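Long-range contacts in solute Binding Protein BlMnBP1, Blac_00780 in complex with mannopentaose (PDB 6I5W), which binds beta-manno-oligosaccharides, probably delivering them to the bifidobacterial ABC transporter whose extracellular solute-binding component it is: residues A[251-256]-A[272-277]; A[98-103]-A[307-312]; A[152-157]-A[290-295]; A[144-149]-A[167-172]. All coordinates share one frame; numbering follows the deposited sequence.

Interaction 1: residues A[251-256]-A[272-277]; sequences SSKGKM and PQMKQA. With BMA (beta-D-mannopyranose), chain B.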
loop_
_atom_site.group_PDB
_atom_site.type_symbol
_atom_site.label_atom_id
_atom_site.label_comp_id
_atom_site.label_asym_id
_atom_site.label_seq_id
_atom_site.Cartn_x
_atom_site.Cartn_y
_atom_site.Cartn_z
ATOM N N SER A 251 -15.527 1.907 -11.389
ATOM C CA SER A 251 -16.787 2.544 -11.062
ATOM C C SER A 251 -16.998 2.692 -9.552
ATOM O O SER A 251 -17.760 3.556 -9.146
ATOM C CB SER A 251 -17.956 1.788 -11.677
ATOM O OG SER A 251 -17.845 0.427 -11.459
ATOM N N SER A 252 -16.317 1.905 -8.719
ATOM C CA SER A 252 -16.430 2.094 -7.277
ATOM C C SER A 252 -15.956 3.489 -6.879
ATOM O O SER A 252 -16.481 4.088 -5.929
ATOM C CB SER A 252 -15.648 1.002 -6.556
ATOM O OG SER A 252 -14.285 1.341 -6.369
ATOM N N LYS A 253 -14.996 4.052 -7.611
ATOM C CA LYS A 253 -14.551 5.399 -7.284
ATOM C C LYS A 253 -15.678 6.391 -7.531
ATOM O O LYS A 253 -15.953 7.258 -6.690
ATOM C CB LYS A 253 -13.322 5.777 -8.126
ATOM C CG LYS A 253 -12.253 4.677 -8.327
ATOM C CD LYS A 253 -11.241 5.159 -9.370
ATOM C CE LYS A 253 -9.949 4.424 -9.287
ATOM N NZ LYS A 253 -9.048 4.772 -10.456
ATOM N N GLY A 254 -16.368 6.244 -8.662
ATOM C CA GLY A 254 -17.471 7.125 -8.949
ATOM C C GLY A 254 -18.602 6.943 -7.951
ATOM O O GLY A 254 -19.139 7.912 -7.416
ATOM N N LYS A 255 -18.966 5.692 -7.674
ATOM C CA LYS A 255 -20.044 5.424 -6.736
ATOM C C LYS A 255 -19.757 6.077 -5.389
ATOM O O LYS A 255 -20.630 6.723 -4.789
ATOM C CB LYS A 255 -20.251 3.915 -6.591
ATOM C CG LYS A 255 -20.790 3.260 -7.890
ATOM C CD LYS A 255 -21.172 1.770 -7.757
ATOM C CE LYS A 255 -21.748 1.437 -6.369
ATOM N NZ LYS A 255 -22.830 0.402 -6.386
ATOM N N MET A 256 -18.535 5.918 -4.898
ATOM C CA MET A 256 -18.154 6.454 -3.574
ATOM C C MET A 256 -18.285 7.966 -3.599
ATOM O O MET A 256 -18.820 8.502 -2.659
ATOM C CB MET A 256 -16.731 6.092 -3.161
ATOM C CG MET A 256 -16.232 6.888 -1.974
ATOM S SD MET A 256 -15.717 5.832 -0.652
ATOM C CE MET A 256 -15.712 6.980 0.712
ATOM N N PRO A 272 -7.362 10.865 -3.113
ATOM C CA PRO A 272 -7.478 11.703 -4.329
ATOM C C PRO A 272 -8.233 11.056 -5.472
ATOM O O PRO A 272 -8.918 11.732 -6.237
ATOM C CB PRO A 272 -6.023 11.939 -4.739
ATOM C CG PRO A 272 -5.204 11.573 -3.584
ATOM C CD PRO A 272 -5.955 10.580 -2.783
ATOM N N GLN A 273 -8.098 9.755 -5.638
ATOM C CA GLN A 273 -8.763 9.114 -6.757
ATOM C C GLN A 273 -10.278 9.102 -6.552
ATOM O O GLN A 273 -11.047 9.235 -7.511
ATOM C CB GLN A 273 -8.236 7.689 -6.949
ATOM C CG GLN A 273 -6.746 7.527 -6.747
ATOM C CD GLN A 273 -6.218 6.254 -7.370
ATOM O OE1 GLN A 273 -6.971 5.469 -7.961
ATOM N NE2 GLN A 273 -4.917 6.041 -7.250
ATOM N N MET A 274 -10.711 8.915 -5.305
ATOM C CA MET A 274 -12.119 9.048 -4.960
ATOM C C MET A 274 -12.596 10.485 -5.151
ATOM O O MET A 274 -13.619 10.726 -5.796
ATOM C CB MET A 274 -12.336 8.596 -3.515
ATOM C CG MET A 274 -11.831 7.196 -3.238
ATOM S SD MET A 274 -12.715 6.017 -4.235
ATOM C CE MET A 274 -11.736 4.581 -3.845
ATOM N N LYS A 275 -11.837 11.452 -4.634
ATOM C CA LYS A 275 -12.225 12.847 -4.774
ATOM C C LYS A 275 -12.456 13.224 -6.225
ATOM O O LYS A 275 -13.502 13.787 -6.570
ATOM C CB LYS A 275 -11.153 13.757 -4.171
ATOM C CG LYS A 275 -10.918 13.548 -2.697
ATOM C CD LYS A 275 -10.203 14.735 -2.042
ATOM C CE LYS A 275 -10.529 14.819 -0.546
ATOM N NZ LYS A 275 -9.903 16.002 0.119
ATOM N N GLN A 276 -11.473 12.954 -7.087
ATOM C CA GLN A 276 -11.513 13.354 -8.484
ATOM C C GLN A 276 -12.599 12.623 -9.257
ATOM O O GLN A 276 -12.896 13.022 -10.383
ATOM C CB GLN A 276 -10.156 13.069 -9.172
ATOM C CG GLN A 276 -8.955 13.783 -8.559
ATOM C CD GLN A 276 -7.603 13.156 -8.949
ATOM O OE1 GLN A 276 -7.536 12.031 -9.478
ATOM N NE2 GLN A 276 -6.517 13.876 -8.670
ATOM N N ALA A 277 -13.175 11.565 -8.695
ATOM C CA ALA A 277 -14.015 10.654 -9.463
ATOM C C ALA A 277 -15.414 11.206 -9.749
ATOM O O ALA A 277 -16.184 10.556 -10.457
ATOM C CB ALA A 277 -14.131 9.314 -8.741
HETATM C C1 BMA B . -5.910 2.425 -11.464
HETATM C C2 BMA B . -5.499 3.172 -10.219
HETATM C C3 BMA B . -4.444 2.348 -9.468
HETATM C C4 BMA B . -4.887 0.916 -9.322
HETATM C C5 BMA B . -5.344 0.327 -10.665
HETATM C C6 BMA B . -5.826 -1.075 -10.503
HETATM O O1 BMA B . -6.910 3.211 -12.016
HETATM O O2 BMA B . -6.611 3.278 -9.403
HETATM O O3 BMA B . -4.209 2.998 -8.216
HETATM O O4 BMA B . -3.877 0.112 -8.839
HETATM O O5 BMA B . -6.424 1.167 -11.090
HETATM O O6 BMA B . -5.824 -1.738 -11.737
#
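Lys253 touches three residues of 272-277, two by its root and one by its tip. The short helical segments cross at -66°, their axes 8.1 Å apart, and Met274 SD rests on Lys253 CA at 3.6 Å while Ala277 CB sits against Lys253 O at 3.4 Å. Beyond CG the lysine chain runs extended (chi2 171°) to the glycan pocket, where NZ reaches mannose O2 at 3.0 Å and O1 at 3.1 Å, forms a salt bridge with Glu250 and makes a weak hydrogen bond to Gln273 OE1. Gly254 N lies in van der Waals contact with Ala277 CB. Met256 turns inward, its CB 4.2 Å from Met274 SD, over a floor made by strands 123-139, 261-267 and 284-288. From the other helix Gln273 grips the same sugar: OE1 accepts from mannose O2 at 2.6 Å, and NE2 donates to mannose O3 at 3.3 Å. With an alanine here, O2 would probably lose its acceptor and O3 its amide donor, leaving Lys253 alone of the pair on the sugar. Mannose O2 thus accepts a hydrogen bond from the ammonium and donates one to the amide oxygen, a two-way grip consistent with recognition of the axial hydroxyl that distinguishes mannose from glucose.

Interaction 2: residues A[98-103]-A[307-312]; sequences YFVPYG and YGINKN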
loop_
_atom_site.group_PDB
_atom_site.type_symbol
_atom_site.label_atom_id
_atom_site.label_comp_id
_atom_site.label_asym_id
_atom_site.label_seq_id
_atom_site.Cartn_x
_atom_site.Cartn_y
_atom_site.Cartn_z
ATOM N N TYR A 98 18.005 -8.435 -8.934
ATOM C CA TYR A 98 17.264 -7.752 -9.979
ATOM C C TYR A 98 17.434 -6.255 -10.036
ATOM O O TYR A 98 17.142 -5.680 -11.086
ATOM C CB TYR A 98 15.761 -8.053 -9.864
ATOM C CG TYR A 98 15.396 -9.495 -10.115
ATOM C CD1 TYR A 98 15.286 -9.998 -11.399
ATOM C CD2 TYR A 98 15.142 -10.341 -9.069
ATOM C CE1 TYR A 98 14.954 -11.322 -11.624
ATOM C CE2 TYR A 98 14.808 -11.662 -9.280
ATOM C CZ TYR A 98 14.711 -12.147 -10.550
ATOM O OH TYR A 98 14.373 -13.477 -10.741
ATOM N N PHE A 99 17.919 -5.604 -8.983
ATOM C CA PHE A 99 17.791 -4.157 -8.870
ATOM C C PHE A 99 19.104 -3.483 -8.539
ATOM O O PHE A 99 19.931 -4.028 -7.807
ATOM C CB PHE A 99 16.761 -3.730 -7.765
ATOM C CG PHE A 99 15.393 -4.199 -8.028
ATOM C CD1 PHE A 99 14.660 -3.650 -9.072
ATOM C CD2 PHE A 99 14.836 -5.201 -7.272
ATOM C CE1 PHE A 99 13.396 -4.103 -9.352
ATOM C CE2 PHE A 99 13.559 -5.651 -7.528
ATOM C CZ PHE A 99 12.840 -5.110 -8.571
ATOM N N VAL A 100 19.248 -2.260 -9.046
ATOM C CA VAL A 100 20.415 -1.433 -8.730
ATOM C C VAL A 100 20.316 -0.953 -7.293
ATOM O O VAL A 100 19.222 -0.557 -6.852
ATOM C CB VAL A 100 20.509 -0.248 -9.693
ATOM C CG1 VAL A 100 21.676 0.650 -9.280
ATOM C CG2 VAL A 100 20.649 -0.717 -11.131
ATOM N N PRO A 101 21.406 -0.960 -6.518
ATOM C CA PRO A 101 21.374 -0.278 -5.222
ATOM C C PRO A 101 21.505 1.229 -5.405
ATOM O O PRO A 101 22.427 1.709 -6.052
ATOM C CB PRO A 101 22.575 -0.867 -4.470
ATOM C CG PRO A 101 23.480 -1.363 -5.533
ATOM C CD PRO A 101 22.536 -1.897 -6.594
ATOM N N TYR A 102 20.544 1.976 -4.843
ATOM C CA TYR A 102 20.607 3.434 -4.872
ATOM C C TYR A 102 21.772 3.958 -4.035
ATOM O O TYR A 102 22.272 5.068 -4.286
ATOM C CB TYR A 102 19.285 4.024 -4.354
ATOM C CG TYR A 102 18.097 3.854 -5.297
ATOM C CD1 TYR A 102 17.887 4.746 -6.343
ATOM C CD2 TYR A 102 17.181 2.840 -5.115
ATOM C CE1 TYR A 102 16.817 4.628 -7.188
ATOM C CE2 TYR A 102 16.091 2.703 -5.976
ATOM C CZ TYR A 102 15.925 3.604 -7.000
ATOM O OH TYR A 102 14.865 3.490 -7.857
ATOM N N GLY A 103 22.204 3.178 -3.070
ATOM C CA GLY A 103 23.174 3.616 -2.091
ATOM C C GLY A 103 22.944 2.849 -0.796
ATOM O O GLY A 103 22.038 2.026 -0.692
ATOM N N TYR A 307 10.097 2.629 -6.483
ATOM C CA TYR A 307 10.836 2.627 -7.732
ATOM C C TYR A 307 12.044 1.695 -7.654
ATOM O O TYR A 307 12.920 1.886 -6.812
ATOM C CB TYR A 307 11.321 4.034 -8.052
ATOM C CG TYR A 307 10.303 5.113 -8.184
ATOM C CD1 TYR A 307 9.499 5.188 -9.291
ATOM C CD2 TYR A 307 10.184 6.093 -7.209
ATOM C CE1 TYR A 307 8.579 6.193 -9.428
ATOM C CE2 TYR A 307 9.268 7.114 -7.340
ATOM C CZ TYR A 307 8.474 7.155 -8.471
ATOM O OH TYR A 307 7.530 8.150 -8.635
ATOM N N GLY A 308 12.093 0.705 -8.526
ATOM C CA GLY A 308 13.254 -0.168 -8.645
ATOM C C GLY A 308 13.901 -0.058 -10.019
ATOM O O GLY A 308 13.200 0.064 -11.032
ATOM N N ILE A 309 15.231 -0.124 -10.056
ATOM C CA ILE A 309 15.978 0.108 -11.294
ATOM C C ILE A 309 16.651 -1.183 -11.754
ATOM O O ILE A 309 17.376 -1.837 -10.988
ATOM C CB ILE A 309 17.021 1.219 -11.136
ATOM C CG1 ILE A 309 16.344 2.562 -10.971
ATOM C CG2 ILE A 309 17.913 1.251 -12.366
ATOM C CD1 ILE A 309 17.334 3.711 -10.757
ATOM N N ASN A 310 16.429 -1.525 -13.020
ATOM C CA ASN A 310 16.892 -2.781 -13.589
ATOM C C ASN A 310 18.415 -2.855 -13.581
ATOM O O ASN A 310 19.093 -2.047 -14.210
ATOM C CB ASN A 310 16.358 -2.931 -15.020
ATOM C CG ASN A 310 16.512 -4.353 -15.577
ATOM O OD1 ASN A 310 17.162 -5.226 -14.976
ATOM N ND2 ASN A 310 15.875 -4.588 -16.720
ATOM N N LYS A 311 18.927 -3.832 -12.846
ATOM C CA LYS A 311 20.352 -4.129 -12.737
ATOM C C LYS A 311 20.991 -4.440 -14.071
ATOM O O LYS A 311 22.224 -4.342 -14.198
ATOM C CB LYS A 311 20.457 -5.308 -11.755
ATOM C CG LYS A 311 21.713 -6.053 -11.703
ATOM C CD LYS A 311 21.426 -7.439 -11.078
ATOM C CE LYS A 311 20.663 -8.299 -12.076
ATOM N NZ LYS A 311 21.067 -9.725 -12.071
ATOM N N ASN A 312 20.200 -4.804 -15.071
ATOM C CA ASN A 312 20.730 -5.375 -16.301
ATOM C C ASN A 312 20.942 -4.343 -17.387
ATOM O O ASN A 312 21.569 -4.665 -18.394
ATOM C CB ASN A 312 19.783 -6.465 -16.823
ATOM C CG ASN A 312 19.768 -7.722 -15.929
ATOM O OD1 ASN A 312 20.690 -7.958 -15.151
ATOM N ND2 ASN A 312 18.705 -8.514 -16.036
HETATM O O HOH W 1 17.096 -7.214 -13.253
HETATM O O HOH W 2 16.772 -0.251 -7.655
#
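Phe99 and Asn310 pair their backbones in a single beta bridge, with Val100 N donating to Ile309 O at 2.7 Å in the carbonyl plane and Lys311 N to Tyr98 O at 3.1 Å from above it. In this periplasmic-binding-protein fold the bridge ties the loop after helix 95-98 to strand 298-309 of the sheet; beyond the bridge comes an Asx turn: Asn310 OD1 accepts from Asn312 N, while its ND2 is held by Trp82 O and Asn79 O. Val100 CG2, anti to its own carbonyl carbon (chi1 of CG1 176°), meets Ile309 CG2 at 3.6 Å, the two side chains crossing obliquely. The other branch of the isoleucine goes to Tyr102, with CD1 3.7 Å from CE1 of the ring; helix 315-330 packs on both residues. The Phe99 ring lies close to Gly308, so near that a beta carbon there would run into its CE1. Two waters extend the join: one links Tyr98 O to Asn310 OD1, the other Val100 O to Ile309 N. Lys311 lays its CE along Tyr98, 4.0 Å from CA. Tyr102 OH donates to Tyr307 O at 2.7 Å, arriving 70° out of the carbonyl plane.

Interaction 3: residues A[152-157]-A[290-295]; sequences PKTPEE and PITVDG. With ZN (zinc ion), chain T; ZN (zinc ion), chain M.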
loop_
_atom_site.group_PDB
_atom_site.type_symbol
_atom_site.label_atom_id
_atom_site.label_comp_id
_atom_site.label_asym_id
_atom_site.label_seq_id
_atom_site.Cartn_x
_atom_site.Cartn_y
_atom_site.Cartn_z
ATOM N N PRO A 152 -15.965 5.943 14.158
ATOM C CA PRO A 152 -15.832 4.729 14.982
ATOM C C PRO A 152 -14.394 4.452 15.336
ATOM O O PRO A 152 -13.496 4.598 14.507
ATOM C CB PRO A 152 -16.409 3.623 14.089
ATOM C CG PRO A 152 -16.135 4.095 12.697
ATOM C CD PRO A 152 -16.277 5.629 12.745
ATOM N N LYS A 153 -14.175 4.036 16.564
ATOM C CA LYS A 153 -12.830 3.775 17.030
ATOM C C LYS A 153 -12.610 2.331 17.438
ATOM O O LYS A 153 -11.479 1.971 17.781
ATOM C CB LYS A 153 -12.490 4.696 18.195
ATOM C CG LYS A 153 -12.705 6.159 17.800
ATOM C CD LYS A 153 -11.834 7.157 18.558
ATOM C CE LYS A 153 -11.419 8.327 17.653
ATOM N NZ LYS A 153 -12.548 8.836 16.804
ATOM N N THR A 154 -13.627 1.492 17.364
ATOM C CA THR A 154 -13.507 0.096 17.754
ATOM C C THR A 154 -14.296 -0.709 16.727
ATOM O O THR A 154 -15.130 -0.148 16.015
ATOM C CB THR A 154 -14.062 -0.213 19.153
ATOM O OG1 THR A 154 -15.484 -0.101 19.103
ATOM C CG2 THR A 154 -13.489 0.671 20.260
ATOM N N PRO A 155 -14.038 -2.018 16.648
ATOM C CA PRO A 155 -14.765 -2.810 15.628
ATOM C C PRO A 155 -16.262 -2.863 15.909
ATOM O O PRO A 155 -17.061 -2.881 14.960
ATOM C CB PRO A 155 -14.077 -4.200 15.694
ATOM C CG PRO A 155 -12.648 -3.910 16.238
ATOM C CD PRO A 155 -12.867 -2.736 17.212
ATOM N N GLU A 156 -16.657 -2.915 17.203
ATOM C CA GLU A 156 -18.055 -2.877 17.573
ATOM C C GLU A 156 -18.676 -1.559 17.142
ATOM O O GLU A 156 -19.733 -1.544 16.510
ATOM C CB GLU A 156 -18.219 -3.081 19.075
ATOM C CG GLU A 156 -17.702 -4.423 19.631
ATOM C CD GLU A 156 -16.274 -4.320 20.158
ATOM O OE1 GLU A 156 -15.471 -3.622 19.483
ATOM O OE2 GLU A 156 -15.963 -4.917 21.230
ATOM N N GLU A 157 -17.984 -0.440 17.419
ATOM C CA GLU A 157 -18.475 0.871 16.987
ATOM C C GLU A 157 -18.630 0.903 15.477
ATOM O O GLU A 157 -19.623 1.412 14.955
ATOM C CB GLU A 157 -17.532 1.985 17.471
ATOM C CG GLU A 157 -17.705 2.383 18.955
ATOM C CD GLU A 157 -17.048 3.718 19.319
ATOM O OE1 GLU A 157 -16.173 4.193 18.553
ATOM O OE2 GLU A 157 -17.405 4.306 20.366
ATOM N N PRO A 290 -10.726 1.386 12.523
ATOM C CA PRO A 290 -11.412 1.493 13.821
ATOM C C PRO A 290 -10.959 0.464 14.850
ATOM O O PRO A 290 -11.723 -0.356 15.308
ATOM C CB PRO A 290 -12.890 1.291 13.444
ATOM C CG PRO A 290 -12.879 0.550 12.133
ATOM C CD PRO A 290 -11.653 1.032 11.429
ATOM N N ILE A 291 -9.685 0.516 15.202
ATOM C CA ILE A 291 -9.127 -0.277 16.284
ATOM C C ILE A 291 -8.449 0.690 17.237
ATOM O O ILE A 291 -7.794 1.647 16.805
ATOM C CB ILE A 291 -8.132 -1.348 15.803
ATOM C CG1 ILE A 291 -8.928 -2.551 15.256
ATOM C CG2 ILE A 291 -7.204 -1.747 16.943
ATOM C CD1 ILE A 291 -7.978 -3.638 14.647
ATOM N N THR A 292 -8.631 0.461 18.515
ATOM C CA THR A 292 -8.001 1.259 19.546
ATOM C C THR A 292 -7.196 0.324 20.404
ATOM O O THR A 292 -7.677 -0.751 20.754
ATOM C CB THR A 292 -9.045 1.973 20.404
ATOM O OG1 THR A 292 -9.746 2.903 19.590
ATOM C CG2 THR A 292 -8.380 2.697 21.512
ATOM N N VAL A 293 -5.990 0.733 20.757
ATOM C CA VAL A 293 -5.066 -0.116 21.492
ATOM C C VAL A 293 -4.693 0.648 22.742
ATOM O O VAL A 293 -3.997 1.673 22.675
ATOM C CB VAL A 293 -3.836 -0.488 20.654
ATOM C CG1 VAL A 293 -2.954 -1.445 21.450
ATOM C CG2 VAL A 293 -4.291 -1.117 19.343
ATOM N N ASP A 294 -5.204 0.199 23.883
ATOM C CA ASP A 294 -4.882 0.853 25.138
ATOM C C ASP A 294 -5.251 2.331 25.066
ATOM O O ASP A 294 -4.514 3.206 25.514
ATOM C CB ASP A 294 -3.404 0.646 25.448
ATOM C CG ASP A 294 -3.075 0.861 26.885
ATOM O OD1 ASP A 294 -3.809 0.352 27.761
ATOM O OD2 ASP A 294 -2.045 1.507 27.127
ATOM N N GLY A 295 -6.374 2.624 24.438
ATOM C CA GLY A 295 -6.869 3.973 24.418
ATOM C C GLY A 295 -6.250 4.900 23.404
ATOM O O GLY A 295 -6.497 6.113 23.483
HETATM ZN ZN ZN T . -14.838 -3.700 22.305
HETATM ZN ZN ZN M . -4.813 -0.805 28.972
#
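Lys153 O stands over one face of the Pro290-Ile291 peptide, 3.3 Å from Pro290 C, and Pro290 O in turn stands over a face of the Thr154-Pro155 peptide, 3.0 Å from Thr154 C. Flat backbone groups meet carbonyl oxygen to peptide face, and Pro155 N has no hydrogen to give Pro290 O. The Lys153 carbonyl is itself approached by Thr292 OG1, which donates at 2.7 Å from 36° outside the carbonyl plane. That hydroxyl lies anti to the carbonyl carbon of its own residue (chi1 -65°), which turns it to the lysine. At the Glu157 carboxylate, Lys153 N comes in nearly along the C-O axis of OE1, 2.8 Å away. Thr154 is the N-cap of helix 155-168, its OG1 accepting from Glu157 N at 3.0 Å. Around these polar groups the prolines close in: Pro152 CB faces Pro290 CB, and Pro155 CG meets Ile291 CG1 at 4.1 Å, with helix 223-236 beside both Pro155 and Ile291. In the same first turn, Glu156 OE2 binds a zinc ion at 2.0 Å together with Asp221. The contact thus joins the capped start of the helix to the loop between strands 284-288 and 298-309 through carbonyl oxygens set over carbonyl carbons and one hydrogen bond between the segments, from the Thr292 hydroxyl to Lys153 O.

Interaction 4: residues A[144-149]-A[167-172]; sequences EEAGIK and EKTKAV. With ZN (zinc ion), chain C.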
loop_
_atom_site.group_PDB
_atom_site.type_symbol
_atom_site.label_atom_id
_atom_site.label_comp_id
_atom_site.label_asym_id
_atom_site.label_seq_id
_atom_site.Cartn_x
_atom_site.Cartn_y
_atom_site.Cartn_z
ATOM N N GLU A 144 -23.138 11.612 7.605
ATOM C CA GLU A 144 -24.046 12.605 8.176
ATOM C C GLU A 144 -25.486 12.156 8.029
ATOM O O GLU A 144 -26.269 12.212 8.977
ATOM C CB GLU A 144 -23.834 13.951 7.482
ATOM C CG GLU A 144 -22.522 14.590 7.863
ATOM C CD GLU A 144 -22.056 15.629 6.882
ATOM O OE1 GLU A 144 -22.600 15.679 5.752
ATOM O OE2 GLU A 144 -21.153 16.398 7.259
ATOM N N GLU A 145 -25.852 11.689 6.832
ATOM C CA GLU A 145 -27.203 11.195 6.592
ATOM C C GLU A 145 -27.605 10.161 7.623
ATOM O O GLU A 145 -28.750 10.123 8.063
ATOM C CB GLU A 145 -27.271 10.597 5.210
ATOM C CG GLU A 145 -28.612 10.514 4.587
ATOM C CD GLU A 145 -28.549 10.960 3.132
ATOM O OE1 GLU A 145 -28.997 12.102 2.844
ATOM O OE2 GLU A 145 -28.022 10.190 2.288
ATOM N N ALA A 146 -26.676 9.317 8.035
ATOM C CA ALA A 146 -26.960 8.290 9.019
ATOM C C ALA A 146 -26.884 8.791 10.451
ATOM O O ALA A 146 -27.055 7.983 11.357
ATOM C CB ALA A 146 -25.978 7.113 8.859
ATOM N N GLY A 147 -26.583 10.059 10.686
ATOM C CA GLY A 147 -26.443 10.561 12.042
ATOM C C GLY A 147 -25.176 10.198 12.783
ATOM O O GLY A 147 -25.117 10.355 14.004
ATOM N N ILE A 148 -24.130 9.771 12.083
ATOM C CA ILE A 148 -22.886 9.379 12.741
ATOM C C ILE A 148 -22.115 10.638 13.123
ATOM O O ILE A 148 -21.744 11.438 12.259
ATOM C CB ILE A 148 -22.051 8.441 11.844
ATOM C CG1 ILE A 148 -22.989 7.310 11.394
ATOM C CG2 ILE A 148 -20.798 7.990 12.597
ATOM C CD1 ILE A 148 -22.399 6.252 10.510
ATOM N N LYS A 149 -21.844 10.790 14.414
ATOM C CA LYS A 149 -21.279 12.006 14.981
ATOM C C LYS A 149 -19.808 11.861 15.331
ATOM O O LYS A 149 -19.047 12.819 15.174
ATOM C CB LYS A 149 -22.072 12.420 16.237
ATOM C CG LYS A 149 -22.106 11.386 17.385
ATOM C CD LYS A 149 -22.865 11.930 18.626
ATOM C CE LYS A 149 -22.238 11.486 19.961
ATOM N NZ LYS A 149 -21.022 12.289 20.313
ATOM N N GLU A 167 -29.395 0.913 7.498
ATOM C CA GLU A 167 -30.790 1.164 7.889
ATOM C C GLU A 167 -31.285 2.526 7.419
ATOM O O GLU A 167 -32.431 2.655 6.976
ATOM C CB GLU A 167 -30.931 1.078 9.395
ATOM C CG GLU A 167 -30.716 -0.319 9.970
ATOM C CD GLU A 167 -31.078 -0.402 11.447
ATOM O OE1 GLU A 167 -31.223 0.661 12.093
ATOM O OE2 GLU A 167 -31.223 -1.535 11.954
ATOM N N LYS A 168 -30.426 3.546 7.456
ATOM C CA LYS A 168 -30.893 4.909 7.212
ATOM C C LYS A 168 -30.533 5.476 5.845
ATOM O O LYS A 168 -31.068 6.541 5.515
ATOM C CB LYS A 168 -30.351 5.853 8.292
ATOM C CG LYS A 168 -30.440 5.211 9.674
ATOM C CD LYS A 168 -30.990 6.091 10.752
ATOM C CE LYS A 168 -30.128 7.289 11.024
ATOM N NZ LYS A 168 -30.305 7.825 12.417
ATOM N N THR A 169 -29.680 4.812 5.044
ATOM C CA THR A 169 -29.263 5.344 3.753
ATOM C C THR A 169 -29.365 4.281 2.667
ATOM O O THR A 169 -29.623 3.105 2.925
ATOM C CB THR A 169 -27.825 5.870 3.773
ATOM O OG1 THR A 169 -26.929 4.774 3.502
ATOM C CG2 THR A 169 -27.449 6.445 5.104
ATOM N N LYS A 170 -29.141 4.723 1.436
ATOM C CA LYS A 170 -29.134 3.856 0.260
ATOM C C LYS A 170 -27.725 3.410 -0.132
ATOM O O LYS A 170 -27.560 2.799 -1.182
ATOM C CB LYS A 170 -29.764 4.573 -0.941
ATOM C CG LYS A 170 -30.785 5.605 -0.558
ATOM C CD LYS A 170 -31.230 6.407 -1.774
ATOM C CE LYS A 170 -31.691 5.504 -2.917
ATOM N NZ LYS A 170 -32.264 6.295 -4.056
ATOM N N ALA A 171 -26.732 3.711 0.694
ATOM C CA ALA A 171 -25.344 3.478 0.396
ATOM C C ALA A 171 -24.915 2.061 0.733
ATOM O O ALA A 171 -25.438 1.451 1.648
ATOM C CB ALA A 171 -24.484 4.443 1.184
ATOM N N VAL A 172 -23.949 1.535 -0.027
ATOM C CA VAL A 172 -23.291 0.310 0.430
ATOM C C VAL A 172 -22.454 0.704 1.640
ATOM O O VAL A 172 -21.585 1.568 1.508
ATOM C CB VAL A 172 -22.459 -0.348 -0.658
ATOM C CG1 VAL A 172 -21.804 -1.597 -0.123
ATOM C CG2 VAL A 172 -23.370 -0.688 -1.840
HETATM ZN ZN ZN C . -20.761 18.085 6.330
HETATM O O HOH W 3 -28.742 7.820 0.837
#
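Thr169 points its methyl at the other segment and its hydroxyl back into its own chain. CG2 comes to Ala146 CB at 4.1 Å and to Glu145 CB at 4.2 Å, touching both beta carbons from the end of helix 155-168. With chi1 at 86°, OG1 sits between the backbone N and the carbonyl carbon, from where it accepts from Ala171 N at 3.0 Å in an ST turn and bonds Ile165 O in the helix behind. Lys168 approaches Ala146 differently: bent at chi2 and chi3 (-134° and -64°), its chain swings over so that CE lies 3.2 Å from Ala146 O. NZ, at 3.4 Å from the same oxygen, has too poor an angle for a hydrogen bond, though its positive charge would probably still be drawn to a carbonyl at a helix C-terminus. The contact brings two helix ends together, 140-145 and 155-168. The first closes in a Schellman motif, Gly147 taking positive phi and giving its N to Glu144 O at 2.8 Å; the second passes through the ST turn into strand 172-174. Ile165 also packs on Ala146, so one helix residue backs both the methyl contact and the threonine hydroxyl. A serine here in place of Thr169 would probably leave the beta carbons of Ala146 and Glu145 without their methyl partner. On the solvent side a water donating to Glu145 OE2 at 2.9 Å accepts from Lys170 N. Glu144 OE2 turns elsewhere, binding a zinc ion.

In the fold
Only interaction 1 holds residues of the glycan pocket; the side chain of Tyr307 in interaction 2 is about 10 Å from a bound mannose. Interactions 1 and 2 have centres about 34 Å apart. Interactions 3 and 4 lie on the side of the chain's centre opposite interaction 2, about 41 and 48 Å from it between centres, and lie at the two ends of one element: helix 155-168 starts in interaction 3 and finishes in interaction 4, with 20 Å between their centres. Interaction 4 comes within about 5 Å of interaction 1 at nearest atoms without touching it, while interaction 3 stays about 12 Å away.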